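Local coordinates for protein putative mandelate racemase (Bordetella bronchiseptica, PDB 3OZY) that is of unknown function but, as a magnesium-binding member of the enolase superfamily related to mandelate racemase, probably acts on sugar-acid-like substrates such as the bound m-xylarate, at residues Ala160-Glu164 with Gln165-Ala169; Arg176-Arg179 with Lys180-Ala183; Leu215-Leu218 with Asp219-Gly222; Asn263-Arg267 with Asn268-Asp272. All blocks are in the same frame, centred on the assembly; numbering follows the deposited sequence.

Contact 1 (Ala160-Glu164 with Gln165-Ala169)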
ATOM      1  N   ALA A 160      12.750 -17.249 -30.859  1.00  9.99           N
ATOM      2  CA  ALA A 160      12.381 -17.806 -32.156  1.00 11.43           C
ATOM      3  C   ALA A 160      11.216 -18.787 -32.029  1.00 10.15           C
ATOM      4  O   ALA A 160      10.335 -18.815 -32.882  1.00 12.08           O
ATOM      5  CB  ALA A 160      13.583 -18.476 -32.818  1.00 11.98           C
ATOM      6  N   GLY A 161      11.207 -19.573 -30.955  1.00 11.46           N
ATOM      7  CA  GLY A 161      10.107 -20.484 -30.681  1.00 11.49           C
ATOM      8  C   GLY A 161       8.765 -19.778 -30.511  1.00 12.39           C
ATOM      9  O   GLY A 161       7.755 -20.205 -31.072  1.00 12.29           O
ATOM     10  N   TRP A 162       8.734 -18.694 -29.735  1.00 11.09           N
ATOM     11  CA  TRP A 162       7.476 -17.961 -29.545  1.00 11.72           C
ATOM     12  C   TRP A 162       7.018 -17.277 -30.835  1.00  9.80           C
ATOM     13  O   TRP A 162       5.822 -17.219 -31.131  1.00 12.09           O
ATOM     14  CB  TRP A 162       7.563 -16.969 -28.363  1.00 10.08           C
ATOM     15  CG  TRP A 162       7.733 -17.681 -27.067  1.00  9.75           C
ATOM     16  CD1 TRP A 162       8.772 -17.559 -26.192  1.00 11.12           C
ATOM     17  CD2 TRP A 162       6.867 -18.685 -26.527  1.00 11.10           C
ATOM     18  NE1 TRP A 162       8.596 -18.414 -25.126  1.00 11.78           N
ATOM     19  CE2 TRP A 162       7.440 -19.121 -25.316  1.00 11.10           C
ATOM     20  CE3 TRP A 162       5.661 -19.258 -26.951  1.00 12.26           C
ATOM     21  CZ2 TRP A 162       6.845 -20.100 -24.518  1.00 13.35           C
ATOM     22  CZ3 TRP A 162       5.073 -20.232 -26.156  1.00 13.33           C
ATOM     23  CH2 TRP A 162       5.666 -20.642 -24.957  1.00 13.72           C
ATOM     24  N   VAL A 163       7.970 -16.778 -31.615  1.00 10.18           N
ATOM     25  CA  VAL A 163       7.654 -16.220 -32.924  1.00 12.89           C
ATOM     26  C   VAL A 163       7.035 -17.286 -33.840  1.00 13.94           C
ATOM     27  O   VAL A 163       6.054 -17.021 -34.539  1.00 13.94           O
ATOM     28  CB  VAL A 163       8.894 -15.577 -33.576  1.00 12.90           C
ATOM     29  CG1 VAL A 163       8.622 -15.240 -35.031  1.00 15.25           C
ATOM     30  CG2 VAL A 163       9.309 -14.324 -32.796  1.00 13.10           C
ATOM     31  N   GLU A 164       7.597 -18.492 -33.813  1.00 12.99           N
ATOM     32  CA  GLU A 164       7.063 -19.603 -34.603  1.00 16.63           C
ATOM     33  C   GLU A 164       5.623 -19.930 -34.205  1.00 17.71           C
ATOM     34  O   GLU A 164       4.818 -20.355 -35.038  1.00 17.73           O
ATOM     35  CB  GLU A 164       7.957 -20.838 -34.445  1.00 16.54           C
ATOM     36  CG  GLU A 164       7.387 -22.118 -35.047  1.00 30.88           C
ATOM     37  CD  GLU A 164       7.290 -22.067 -36.558  1.00 37.40           C
ATOM     38  OE1 GLU A 164       7.816 -21.108 -37.164  1.00 37.88           O
ATOM     39  OE2 GLU A 164       6.687 -22.993 -37.141  1.00 53.79           O
ATOM     40  N   GLN A 165       5.292 -19.718 -32.936  1.00 15.52           N
ATOM     41  CA  GLN A 165       3.938 -19.964 -32.444  1.00 15.35           C
ATOM     42  C   GLN A 165       2.948 -18.882 -32.871  1.00 16.20           C
ATOM     43  O   GLN A 165       1.738 -19.034 -32.690  1.00 19.71           O
ATOM     44  CB  GLN A 165       3.927 -20.105 -30.918  1.00 18.77           C
ATOM     45  CG  GLN A 165       4.593 -21.372 -30.412  1.00 21.90           C
ATOM     46  CD  GLN A 165       3.912 -22.625 -30.929  1.00 30.40           C
ATOM     47  OE1 GLN A 165       4.548 -23.486 -31.537  1.00 41.22           O
ATOM     48  NE2 GLN A 165       2.608 -22.727 -30.699  1.00 37.31           N
ATOM     49  N   GLY A 166       3.460 -17.792 -33.432  1.00 13.79           N
ATOM     50  CA  GLY A 166       2.608 -16.738 -33.954  1.00 14.28           C
ATOM     51  C   GLY A 166       2.779 -15.381 -33.293  1.00 13.37           C
ATOM     52  O   GLY A 166       2.180 -14.406 -33.732  1.00 15.22           O
ATOM     53  N   PHE A 167       3.592 -15.302 -32.245  1.00 12.50           N
ATOM     54  CA  PHE A 167       3.804 -14.012 -31.585  1.00  9.69           C
ATOM     55  C   PHE A 167       4.672 -13.079 -32.432  1.00 10.64           C
ATOM     56  O   PHE A 167       5.652 -13.515 -33.041  1.00 12.30           O
ATOM     57  CB  PHE A 167       4.454 -14.204 -30.215  1.00 10.45           C
ATOM     58  CG  PHE A 167       3.525 -14.749 -29.166  1.00  9.35           C
ATOM     59  CD1 PHE A 167       2.648 -13.905 -28.492  1.00 10.28           C
ATOM     60  CD2 PHE A 167       3.537 -16.095 -28.832  1.00  9.77           C
ATOM     61  CE1 PHE A 167       1.793 -14.392 -27.519  1.00 10.08           C
ATOM     62  CE2 PHE A 167       2.688 -16.588 -27.848  1.00  9.80           C
ATOM     63  CZ  PHE A 167       1.810 -15.732 -27.197  1.00  9.84           C
ATOM     64  N   THR A 168       4.324 -11.793 -32.449  1.00  9.17           N
ATOM     65  CA  THR A 168       5.091 -10.779 -33.164  1.00 10.07           C
ATOM     66  C   THR A 168       5.901  -9.919 -32.193  1.00  8.32           C
ATOM     67  O   THR A 168       6.506  -8.924 -32.586  1.00  9.34           O
ATOM     68  CB  THR A 168       4.172  -9.851 -33.990  1.00 11.25           C
ATOM     69  OG1 THR A 168       3.312  -9.111 -33.113  1.00 12.76           O
ATOM     70  CG2 THR A 168       3.331 -10.663 -34.973  1.00 14.23           C
ATOM     71  N   ALA A 169       5.906 -10.320 -30.924  1.00  8.60           N
ATOM     72  CA  ALA A 169       6.539  -9.555 -29.857  1.00  8.09           C
ATOM     73  C   ALA A 169       6.743 -10.474 -28.660  1.00  7.27           C
ATOM     74  O   ALA A 169       5.975 -11.417 -28.455  1.00  8.00           O
ATOM     75  CB  ALA A 169       5.651  -8.371 -29.459  1.00  8.73           C
TER
HETATM   76  O   HOH W   1       7.739 -23.006 -31.478  1.00 28.81           O
HETATM   77  O   HOH W   2       5.082 -14.509 -35.898  1.00 25.81           O

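Contact 2 (Arg176-Arg179 with Lys180-Ala183). With ACY (acetic acid), chain H.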
ATOM      1  N   ARG A 176      19.810  -9.029 -13.185  1.00 12.22           N
ATOM      2  CA  ARG A 176      20.775  -9.644 -12.280  1.00 13.35           C
ATOM      3  C   ARG A 176      22.203  -9.522 -12.791  1.00 12.53           C
ATOM      4  O   ARG A 176      23.122  -9.204 -12.033  1.00 15.81           O
ATOM      5  CB  ARG A 176      20.446 -11.115 -12.054  1.00 14.23           C
ATOM      6  CG  ARG A 176      21.443 -11.798 -11.141  1.00 16.26           C
ATOM      7  CD  ARG A 176      20.956 -13.171 -10.744  1.00 17.25           C
ATOM      8  NE  ARG A 176      20.773 -14.036 -11.903  1.00 14.95           N
ATOM      9  CZ  ARG A 176      20.235 -15.245 -11.835  1.00 14.68           C
ATOM     10  NH1 ARG A 176      19.830 -15.717 -10.662  1.00 15.50           N
ATOM     11  NH2 ARG A 176      20.099 -15.976 -12.931  1.00 15.15           N
ATOM     12  N   ALA A 177      22.382  -9.786 -14.078  1.00 12.90           N
ATOM     13  CA  ALA A 177      23.706  -9.759 -14.688  1.00 12.72           C
ATOM     14  C   ALA A 177      23.635  -8.997 -16.000  1.00 10.16           C
ATOM     15  O   ALA A 177      23.465  -9.590 -17.058  1.00 10.96           O
ATOM     16  CB  ALA A 177      24.212 -11.176 -14.919  1.00 16.21           C
ATOM     17  N   PRO A 178      23.730  -7.660 -15.929  1.00 12.68           N
ATOM     18  CA  PRO A 178      23.517  -6.826 -17.117  1.00 13.60           C
ATOM     19  C   PRO A 178      24.370  -7.182 -18.333  1.00 14.73           C
ATOM     20  O   PRO A 178      23.907  -7.004 -19.454  1.00 13.97           O
ATOM     21  CB  PRO A 178      23.833  -5.415 -16.609  1.00 15.72           C
ATOM     22  CG  PRO A 178      23.410  -5.462 -15.182  1.00 14.68           C
ATOM     23  CD  PRO A 178      23.838  -6.845 -14.704  1.00 12.80           C
ATOM     24  N   ARG A 179      25.590  -7.675 -18.134  1.00 13.91           N
ATOM     25  CA  ARG A 179      26.408  -8.079 -19.273  1.00 14.67           C
ATOM     26  C   ARG A 179      25.803  -9.282 -19.995  1.00 12.61           C
ATOM     27  O   ARG A 179      25.818  -9.367 -21.232  1.00 13.21           O
ATOM     28  CB  ARG A 179      27.847  -8.374 -18.837  1.00 18.48           C
ATOM     29  CG  ARG A 179      28.598  -7.143 -18.359  1.00 26.54           C
ATOM     30  CD  ARG A 179      30.065  -7.190 -18.767  1.00 40.26           C
ATOM     31  NE  ARG A 179      30.762  -8.338 -18.196  1.00 44.81           N
ATOM     32  CZ  ARG A 179      31.433  -8.308 -17.050  1.00 47.84           C
ATOM     33  NH1 ARG A 179      31.501  -7.184 -16.347  1.00 44.63           N
ATOM     34  NH2 ARG A 179      32.039  -9.401 -16.604  1.00 48.75           N
ATOM     35  N   LYS A 180      25.258 -10.214 -19.221  1.00 12.81           N
ATOM     36  CA  LYS A 180      24.584 -11.360 -19.815  1.00 13.80           C
ATOM     37  C   LYS A 180      23.275 -10.937 -20.468  1.00  9.93           C
ATOM     38  O   LYS A 180      22.919 -11.423 -21.537  1.00 11.06           O
ATOM     39  CB  LYS A 180      24.321 -12.436 -18.764  1.00 14.26           C
ATOM     40  CG  LYS A 180      25.582 -13.043 -18.178  1.00 18.29           C
ATOM     41  CD  LYS A 180      25.241 -14.137 -17.178  1.00 22.75           C
ATOM     42  CE  LYS A 180      26.486 -14.875 -16.713  1.00 39.69           C
ATOM     43  NZ  LYS A 180      26.140 -15.984 -15.781  1.00 43.37           N
ATOM     44  N   ASP A 181      22.560 -10.026 -19.812  1.00 11.47           N
ATOM     45  CA  ASP A 181      21.312  -9.500 -20.364  1.00 10.40           C
ATOM     46  C   ASP A 181      21.576  -8.889 -21.732  1.00  9.76           C
ATOM     47  O   ASP A 181      20.824  -9.118 -22.685  1.00 10.61           O
ATOM     48  CB  ASP A 181      20.718  -8.425 -19.447  1.00 11.00           C
ATOM     49  CG  ASP A 181      20.308  -8.962 -18.087  1.00 11.54           C
ATOM     50  OD1 ASP A 181      19.895 -10.141 -17.984  1.00 10.97           O
ATOM     51  OD2 ASP A 181      20.373  -8.192 -17.104  1.00 11.88           O
ATOM     52  N   ALA A 182      22.649  -8.104 -21.828  1.00 10.36           N
ATOM     53  CA  ALA A 182      23.004  -7.472 -23.093  1.00 12.46           C
ATOM     54  C   ALA A 182      23.329  -8.505 -24.159  1.00 12.09           C
ATOM     55  O   ALA A 182      22.912  -8.382 -25.307  1.00 11.58           O
ATOM     56  CB  ALA A 182      24.181  -6.510 -22.911  1.00 12.48           C
ATOM     57  N   ALA A 183      24.080  -9.533 -23.778  1.00 10.86           N
ATOM     58  CA  ALA A 183      24.447 -10.563 -24.742  1.00 12.95           C
ATOM     59  C   ALA A 183      23.202 -11.306 -25.225  1.00  9.05           C
ATOM     60  O   ALA A 183      23.077 -11.620 -26.405  1.00 10.79           O
ATOM     61  CB  ALA A 183      25.457 -11.529 -24.138  1.00 13.32           C
TER
HETATM   62  C   ACY H 395      20.753 -14.085 -15.856  1.00 15.38           C
HETATM   63  O   ACY H 395      20.814 -13.277 -14.901  1.00 20.51           O
HETATM   64  OXT ACY H 395      20.725 -15.323 -15.696  1.00 13.93           O
HETATM   65  CH3 ACY H 395      20.722 -13.542 -17.256  1.00 18.45           C
HETATM   66  O   HOH W   3      19.903 -10.896 -15.466  1.00 15.33           O

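Contact 3 (Leu215-Leu218 with Asp219-Gly222)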
ATOM      1  N   LEU A 215      19.968   1.102 -20.829  1.00  6.82           N
ATOM      2  CA  LEU A 215      19.144   1.812 -21.815  1.00  6.17           C
ATOM      3  C   LEU A 215      19.896   2.018 -23.139  1.00  7.44           C
ATOM      4  O   LEU A 215      19.312   1.913 -24.228  1.00  6.74           O
ATOM      5  CB  LEU A 215      18.658   3.150 -21.247  1.00  6.33           C
ATOM      6  CG  LEU A 215      17.816   4.021 -22.177  1.00  6.31           C
ATOM      7  CD1 LEU A 215      16.541   3.296 -22.639  1.00  8.59           C
ATOM      8  CD2 LEU A 215      17.464   5.332 -21.471  1.00  7.57           C
ATOM      9  N   ARG A 216      21.193   2.297 -23.065  1.00  6.68           N
ATOM     10  CA  ARG A 216      21.993   2.445 -24.286  1.00  7.16           C
ATOM     11  C   ARG A 216      21.949   1.175 -25.136  1.00  7.48           C
ATOM     12  O   ARG A 216      21.836   1.233 -26.362  1.00  9.11           O
ATOM     13  CB  ARG A 216      23.446   2.788 -23.943  1.00  6.97           C
ATOM     14  CG  ARG A 216      23.627   4.203 -23.417  1.00  7.55           C
ATOM     15  CD  ARG A 216      25.008   4.373 -22.818  1.00  8.39           C
ATOM     16  NE  ARG A 216      25.261   5.765 -22.469  1.00  9.25           N
ATOM     17  CZ  ARG A 216      26.394   6.196 -21.927  1.00  8.85           C
ATOM     18  NH1 ARG A 216      27.370   5.344 -21.640  1.00  8.00           N
ATOM     19  NH2 ARG A 216      26.544   7.480 -21.651  1.00 10.05           N
ATOM     20  N   ILE A 217      22.067   0.029 -24.466  0.50  7.36           N
ATOM     21  CA  ILE A 217      21.983  -1.283 -25.107  0.50  7.94           C
ATOM     22  C   ILE A 217      20.605  -1.481 -25.724  0.50  7.55           C
ATOM     23  O   ILE A 217      20.475  -1.897 -26.880  0.50  7.15           O
ATOM     24  CB  ILE A 217      22.224  -2.422 -24.089  0.50  7.96           C
ATOM     25  CG1 ILE A 217      23.607  -2.283 -23.440  0.50 10.25           C
ATOM     26  CG2 ILE A 217      22.051  -3.792 -24.754  0.50  8.43           C
ATOM     27  CD1 ILE A 217      24.751  -2.365 -24.424  0.50 10.81           C
ATOM     28  N   LEU A 218      19.568  -1.185 -24.945  1.00  7.30           N
ATOM     29  CA  LEU A 218      18.187  -1.374 -25.405  1.00  6.01           C
ATOM     30  C   LEU A 218      17.925  -0.531 -26.648  1.00  7.17           C
ATOM     31  O   LEU A 218      17.231  -0.949 -27.578  1.00  6.91           O
ATOM     32  CB  LEU A 218      17.171  -1.017 -24.317  1.00  6.77           C
ATOM     33  CG  LEU A 218      17.407  -1.641 -22.940  1.00  9.62           C
ATOM     34  CD1 LEU A 218      16.197  -1.336 -22.053  1.00  8.94           C
ATOM     35  CD2 LEU A 218      17.676  -3.132 -22.998  1.00 11.64           C
ATOM     36  N   ASP A 219      18.486   0.671 -26.661  1.00  6.91           N
ATOM     37  CA  ASP A 219      18.351   1.572 -27.800  1.00  7.09           C
ATOM     38  C   ASP A 219      19.030   0.950 -29.033  1.00  7.16           C
ATOM     39  O   ASP A 219      18.430   0.847 -30.100  1.00  7.97           O
ATOM     40  CB  ASP A 219      18.973   2.917 -27.394  1.00  7.01           C
ATOM     41  CG  ASP A 219      18.721   4.033 -28.386  1.00  9.78           C
ATOM     42  OD1 ASP A 219      18.052   3.826 -29.412  1.00 10.99           O
ATOM     43  OD2 ASP A 219      19.216   5.144 -28.112  1.00 10.71           O
ATOM     44  N   GLU A 220      20.261   0.497 -28.858  1.00  7.90           N
ATOM     45  CA  GLU A 220      20.996  -0.171 -29.925  1.00  9.32           C
ATOM     46  C   GLU A 220      20.202  -1.343 -30.510  1.00  9.44           C
ATOM     47  O   GLU A 220      20.182  -1.543 -31.737  1.00 11.06           O
ATOM     48  CB  GLU A 220      22.332  -0.664 -29.365  1.00 10.38           C
ATOM     49  CG  GLU A 220      23.162  -1.535 -30.297  1.00 18.13           C
ATOM     50  CD  GLU A 220      24.279  -2.257 -29.552  1.00 33.22           C
ATOM     51  OE1 GLU A 220      24.849  -1.665 -28.609  1.00 31.49           O
ATOM     52  OE2 GLU A 220      24.583  -3.418 -29.901  1.00 39.24           O
ATOM     53  N   ALA A 221      19.545  -2.108 -29.637  1.00  8.19           N
ATOM     54  CA  ALA A 221      18.774  -3.290 -30.043  1.00  9.77           C
ATOM     55  C   ALA A 221      17.354  -2.958 -30.490  1.00 10.17           C
ATOM     56  O   ALA A 221      16.584  -3.851 -30.840  1.00  9.49           O
ATOM     57  CB  ALA A 221      18.743  -4.326 -28.911  1.00 11.23           C
ATOM     58  N   GLY A 222      16.999  -1.680 -30.466  1.00  8.14           N
ATOM     59  CA  GLY A 222      15.682  -1.259 -30.908  1.00  8.33           C
ATOM     60  C   GLY A 222      14.539  -1.805 -30.072  1.00  7.67           C
ATOM     61  O   GLY A 222      13.453  -2.079 -30.582  1.00  8.35           O
TER
HETATM   62  O   HOH W   4      24.964   0.598 -27.144  1.00 31.67           O

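Contact 4 (Asn263-Arg267 with Asn268-Asp272)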
ATOM      1  N   ASN A 263      -0.630   9.566 -12.023  1.00  7.66           N
ATOM      2  CA  ASN A 263      -0.641  11.021 -12.120  1.00  7.48           C
ATOM      3  C   ASN A 263       0.687  11.591 -11.634  1.00  6.91           C
ATOM      4  O   ASN A 263       1.247  12.499 -12.249  1.00  7.65           O
ATOM      5  CB  ASN A 263      -1.808  11.594 -11.319  1.00  8.80           C
ATOM      6  CG  ASN A 263      -1.813  13.111 -11.306  1.00  9.36           C
ATOM      7  OD1 ASN A 263      -1.601  13.735 -10.258  1.00 12.69           O
ATOM      8  ND2 ASN A 263      -2.047  13.707 -12.462  1.00  9.26           N
ATOM      9  N   ASP A 264       1.216  11.036 -10.551  1.00  7.20           N
ATOM     10  CA  ASP A 264       2.511  11.499 -10.062  1.00  7.74           C
ATOM     11  C   ASP A 264       3.623  11.247 -11.080  1.00  6.46           C
ATOM     12  O   ASP A 264       4.497  12.085 -11.258  1.00  8.22           O
ATOM     13  CB  ASP A 264       2.860  10.858  -8.721  1.00  7.77           C
ATOM     14  CG  ASP A 264       2.122  11.487  -7.566  1.00 10.05           C
ATOM     15  OD1 ASP A 264       1.644  12.632  -7.708  1.00 13.42           O
ATOM     16  OD2 ASP A 264       2.030  10.838  -6.514  1.00  8.19           O
ATOM     17  N   TYR A 265       3.610  10.087 -11.737  1.00  6.91           N
ATOM     18  CA  TYR A 265       4.597   9.841 -12.783  1.00  6.90           C
ATOM     19  C   TYR A 265       4.428  10.807 -13.947  1.00  7.75           C
ATOM     20  O   TYR A 265       5.407  11.361 -14.440  1.00  9.19           O
ATOM     21  CB  TYR A 265       4.539   8.382 -13.261  1.00  7.12           C
ATOM     22  CG  TYR A 265       5.439   7.440 -12.497  1.00  6.86           C
ATOM     23  CD1 TYR A 265       5.098   6.991 -11.225  1.00  7.88           C
ATOM     24  CD2 TYR A 265       6.621   6.988 -13.059  1.00  6.05           C
ATOM     25  CE1 TYR A 265       5.929   6.133 -10.530  1.00  6.48           C
ATOM     26  CE2 TYR A 265       7.457   6.129 -12.375  1.00  7.17           C
ATOM     27  CZ  TYR A 265       7.104   5.698 -11.114  1.00  6.94           C
ATOM     28  OH  TYR A 265       7.954   4.837 -10.448  1.00  8.14           O
ATOM     29  N   ILE A 266       3.192  11.012 -14.383  1.00  7.11           N
ATOM     30  CA  ILE A 266       2.941  11.902 -15.515  1.00  8.63           C
ATOM     31  C   ILE A 266       3.367  13.340 -15.209  1.00  9.97           C
ATOM     32  O   ILE A 266       4.003  13.997 -16.037  1.00 10.12           O
ATOM     33  CB  ILE A 266       1.471  11.846 -15.956  1.00  7.62           C
ATOM     34  CG1 ILE A 266       1.137  10.462 -16.525  1.00  8.47           C
ATOM     35  CG2 ILE A 266       1.157  12.952 -16.979  1.00 10.00           C
ATOM     36  CD1 ILE A 266      -0.326  10.262 -16.773  1.00 11.32           C
ATOM     37  N   ARG A 267       3.046  13.817 -14.012  0.55  9.19           N
ATOM     38  CA  ARG A 267       3.375  15.192 -13.620  0.55 10.59           C
ATOM     39  C   ARG A 267       4.878  15.418 -13.500  0.55 11.31           C
ATOM     40  O   ARG A 267       5.356  16.559 -13.501  0.55 12.76           O
ATOM     41  CB  ARG A 267       2.693  15.563 -12.297  0.55 12.23           C
ATOM     42  CG  ARG A 267       1.195  15.725 -12.404  0.55 16.61           C
ATOM     43  CD  ARG A 267       0.595  16.199 -11.089  0.55 22.41           C
ATOM     44  NE  ARG A 267       1.019  17.555 -10.745  0.55 24.87           N
ATOM     45  CZ  ARG A 267       1.795  17.861  -9.711  0.55 24.11           C
ATOM     46  NH1 ARG A 267       2.237  16.908  -8.903  0.55 28.30           N
ATOM     47  NH2 ARG A 267       2.126  19.127  -9.484  0.55 26.48           N
ATOM     48  N   ASN A 268       5.621  14.328 -13.378  1.00  9.34           N
ATOM     49  CA  ASN A 268       7.065  14.410 -13.333  1.00  9.72           C
ATOM     50  C   ASN A 268       7.748  13.961 -14.623  1.00  7.70           C
ATOM     51  O   ASN A 268       8.952  13.713 -14.630  1.00  9.18           O
ATOM     52  CB  ASN A 268       7.584  13.628 -12.133  1.00 12.88           C
ATOM     53  CG  ASN A 268       7.249  14.316 -10.827  1.00 20.39           C
ATOM     54  OD1 ASN A 268       7.883  15.309 -10.468  1.00 29.10           O
ATOM     55  ND2 ASN A 268       6.227  13.821 -10.127  1.00 18.12           N
ATOM     56  N   ASP A 269       6.973  13.862 -15.702  1.00  8.69           N
ATOM     57  CA  ASP A 269       7.517  13.500 -17.016  1.00  7.68           C
ATOM     58  C   ASP A 269       8.316  12.197 -16.949  1.00  7.96           C
ATOM     59  O   ASP A 269       9.356  12.045 -17.593  1.00  8.40           O
ATOM     60  CB  ASP A 269       8.369  14.650 -17.579  1.00 10.35           C
ATOM     61  CG  ASP A 269       7.548  15.911 -17.841  1.00 13.92           C
ATOM     62  OD1 ASP A 269       6.400  15.797 -18.311  1.00 17.38           O
ATOM     63  OD2 ASP A 269       8.058  17.021 -17.583  1.00 19.61           O
ATOM     64  N   ALA A 270       7.796  11.244 -16.183  1.00  7.37           N
ATOM     65  CA  ALA A 270       8.571  10.076 -15.799  1.00  7.41           C
ATOM     66  C   ALA A 270       8.074   8.765 -16.416  1.00  7.06           C
ATOM     67  O   ALA A 270       8.544   7.696 -16.034  1.00  7.83           O
ATOM     68  CB  ALA A 270       8.607   9.961 -14.273  1.00  8.40           C
ATOM     69  N   ILE A 271       7.139   8.818 -17.361  1.00  6.29           N
ATOM     70  CA  ILE A 271       6.577   7.562 -17.872  1.00  6.41           C
ATOM     71  C   ILE A 271       6.099   7.671 -19.316  1.00  6.39           C
ATOM     72  O   ILE A 271       5.500   8.679 -19.703  1.00  7.66           O
ATOM     73  CB  ILE A 271       5.428   7.070 -16.944  1.00  6.09           C
ATOM     74  CG1 ILE A 271       5.067   5.601 -17.192  1.00  6.72           C
ATOM     75  CG2 ILE A 271       4.201   8.002 -17.027  1.00  7.22           C
ATOM     76  CD1 ILE A 271       4.143   5.049 -16.093  1.00  7.25           C
ATOM     77  N   ASP A 272       6.361   6.631 -20.109  1.00  6.56           N
ATOM     78  CA  ASP A 272       5.854   6.534 -21.480  1.00  6.17           C
ATOM     79  C   ASP A 272       4.669   5.582 -21.583  1.00  6.38           C
ATOM     80  O   ASP A 272       3.719   5.832 -22.328  1.00  7.29           O
ATOM     81  CB  ASP A 272       6.952   6.060 -22.435  1.00  6.22           C
ATOM     82  CG  ASP A 272       8.062   7.067 -22.593  1.00  6.79           C
ATOM     83  OD1 ASP A 272       7.783   8.224 -22.981  1.00  9.16           O
ATOM     84  OD2 ASP A 272       9.215   6.686 -22.315  1.00  6.90           O
TER
HETATM   85  O   HOH W   5       4.367  13.605 -18.924  1.00 19.52           O
HETATM   86  O   HOH W   6       6.595  18.698 -15.934  1.00 33.96           O

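Contact 1 (Ala160-Glu164 with Gln165-Ala169)
W162 and F167 lie side by side and point the same way; W162 CE3, on the six-membered ring of the indole, lies 4.1 Å from F167 CE2. The carbonyl oxygen of W162 sits at the edge of the F167 ring, in its plane, and the same oxygen accepts the amide of F167 (N to O 3.1 Å, N-H...O 153°). Q165 CG meets the same W162 CE3 obliquely, with the amide and indole planes 90° apart. Q165 is bent at chi2, which turns its OE1 back to a water that also donates to G161 O.

These groups are positioned by a Schellman motif ending helix 152-164. G166 has a positive phi of 119°, and its N donates to V163 O at 2.9 Å from above the carbonyl plane. Beyond the turn, V163 CA-H approaches F167 O (CA to O 3.4 Å), and a second water joins V163 O to F167 O. W162 NE1 bonds E158, while both aromatic side chains pack on A143 and I332 as the chain enters strand 169-173. Chemically, the last-turn carbonyls of G161, W162 and V163 thus find donors in the turn or in water, although the helix ends here.

Contact 2 (Arg176-Arg179 with Lys180-Ala183)
R176 holds CG anti to its amide nitrogen (chi1 179°) and then bends at chi3 (61°), which brings one edge of the guanidinium to a bound acetate, probably from the crystallisation liquor. Two bonds join the groups: R176 NE to acetate O at 3.1 Å and R176 NH2 to acetate OXT at 2.9 Å. The carboxylate carbon lies in the guanidinium plane, so the acetate is met edge-on by a fork of two N-H groups. NH2 also forms a salt bridge with D149, whose backbone N bonds the acetate.

D181 turns its carboxylate back toward the start of the helix. D181 OD1 accepts from a water whose oxygen lies 2.6 Å away. That water accepts from A177 N and donates a second bond to acetate O, linking the helix start to the anion, while D181 OD2 accepts from G175 N. The methyl carbon CH3 of the acetate stands 3.6 Å from D181 OD1. On another side of the first turn, K180 lays its CD against A177 CB at 3.9 Å.

A177 is the N-cap residue. Its carbonyl oxygen accepts D181 N in the carbonyl plane with a nearly straight N-H...O of 164°, and K180 N adds a weak bond. A182 and A183 N continue the ladder to P178 and R179 O. P178 and D181 pack on M214, and A182 on I217, both of helix 208-220. This is the N-terminal start of the helix in a beta-alpha-beta unit, strand 169-173, helix 178-192 and strand 197-201, of the enolase-superfamily barrel.

Contact 3 (Leu215-Leu218 with Asp219-Gly222)
D219 N donates to L215 O at 2.9 Å with an N-H...O angle of 155°, a bond of the last turns of helix 208-220. This helix belongs to the beta-alpha-beta unit of strand 197-201, helix 208-220 and strand 225-227 in the barrel, and it finishes in a Schellman motif. The next two rungs are E220 N to R216 O at 3.0 Å, the straightest of the three at 166°, and A221 N to I217 O at 2.9 Å, with the donor almost in line with the carbonyl bond. G222, with positive phi, is the first residue to leave helical geometry, and its N turns back to D219 O.

Side chains follow the backbone pattern. The CB atoms of D219 and E220 lie over carbonyls of the preceding turn: D219 CB is 3.3 Å from L215 O, and E220 CB is 3.3 Å from I217 O.

L215 packs on V248 and T246, whereas L218 meets L185 and I217 meets R186, both of helix 178-192. A221 O accepts from R189 NE, tying this end of the helix to the same neighbour, and E220 OE2 has a long, weak ion pair with R186.

E220 has CG anti to the amide nitrogen and continues extended, a course that carries its OE1 to a water shared with R216 O. This water donates to E220 OE1 at 2.7 Å and, weakly, to R216 O at 3.3 Å, bridging carboxylate and backbone.

Contact 4 (Asn263-Arg267 with Asn268-Asp272)
Y265 and I271 meet at the start of the tyrosine side chain: I271 CG2 lies 3.8 Å from Y265 CB, and I271 CB approaches the ring obliquely. The same CG2 reaches I266 CG1 at 4.0 Å, the two isoleucines slanting across each other. I271 can do this because its CG2 lies between its backbone N and carbonyl carbon, with CG1 anti to N (chi1 -164°). A270 CB lies 3.8 Å from Y265 CD2, while A270 O sits at the ring edge in plane, buried without a polar partner in the model. The ring also meets H238 edge-to-face, and its OH bonds I232 O.

The turn is a Schellman motif closing helix 258-267 before strand 273-274, with D269 as C-prime residue at positive phi (54°). A270 N and N268 N reach Y265 O from opposite faces of its carbonyl plane, and D269 N reaches I266 O from above its plane. N268 turns its amide back on the helix: ND2 donates to D264 O at 2.7 Å (N-H...O 158°), with the acceptor near the amide plane. R267 forms a salt bridge to E236 of the second subunit. A water joins I266 O to D269 OD1 at 2.9 and 3.1 Å.

How the contacts relate
Contacts 1, 3 and 4 each close a barrel helix with a Schellman motif, whereas contact 2 opens one. Contacts 2 and 3 touch directly: A182 CB lies 3.9 Å from I217 CG2, with their centres about 13 Å apart, so the start of helix 178-192 packs beside the end portion of helix 208-220. The others are separate, with nearest atoms about 8 Å apart for contacts 3 and 4 and about 10 Å for contacts 1 and 3. The side chains of D181, L218 and I271 each lie about 12 to 14 Å from a bound magnesium. D201, E227 and E254 bind magnesium in the barrel, and the four contacts lie outside that first shell.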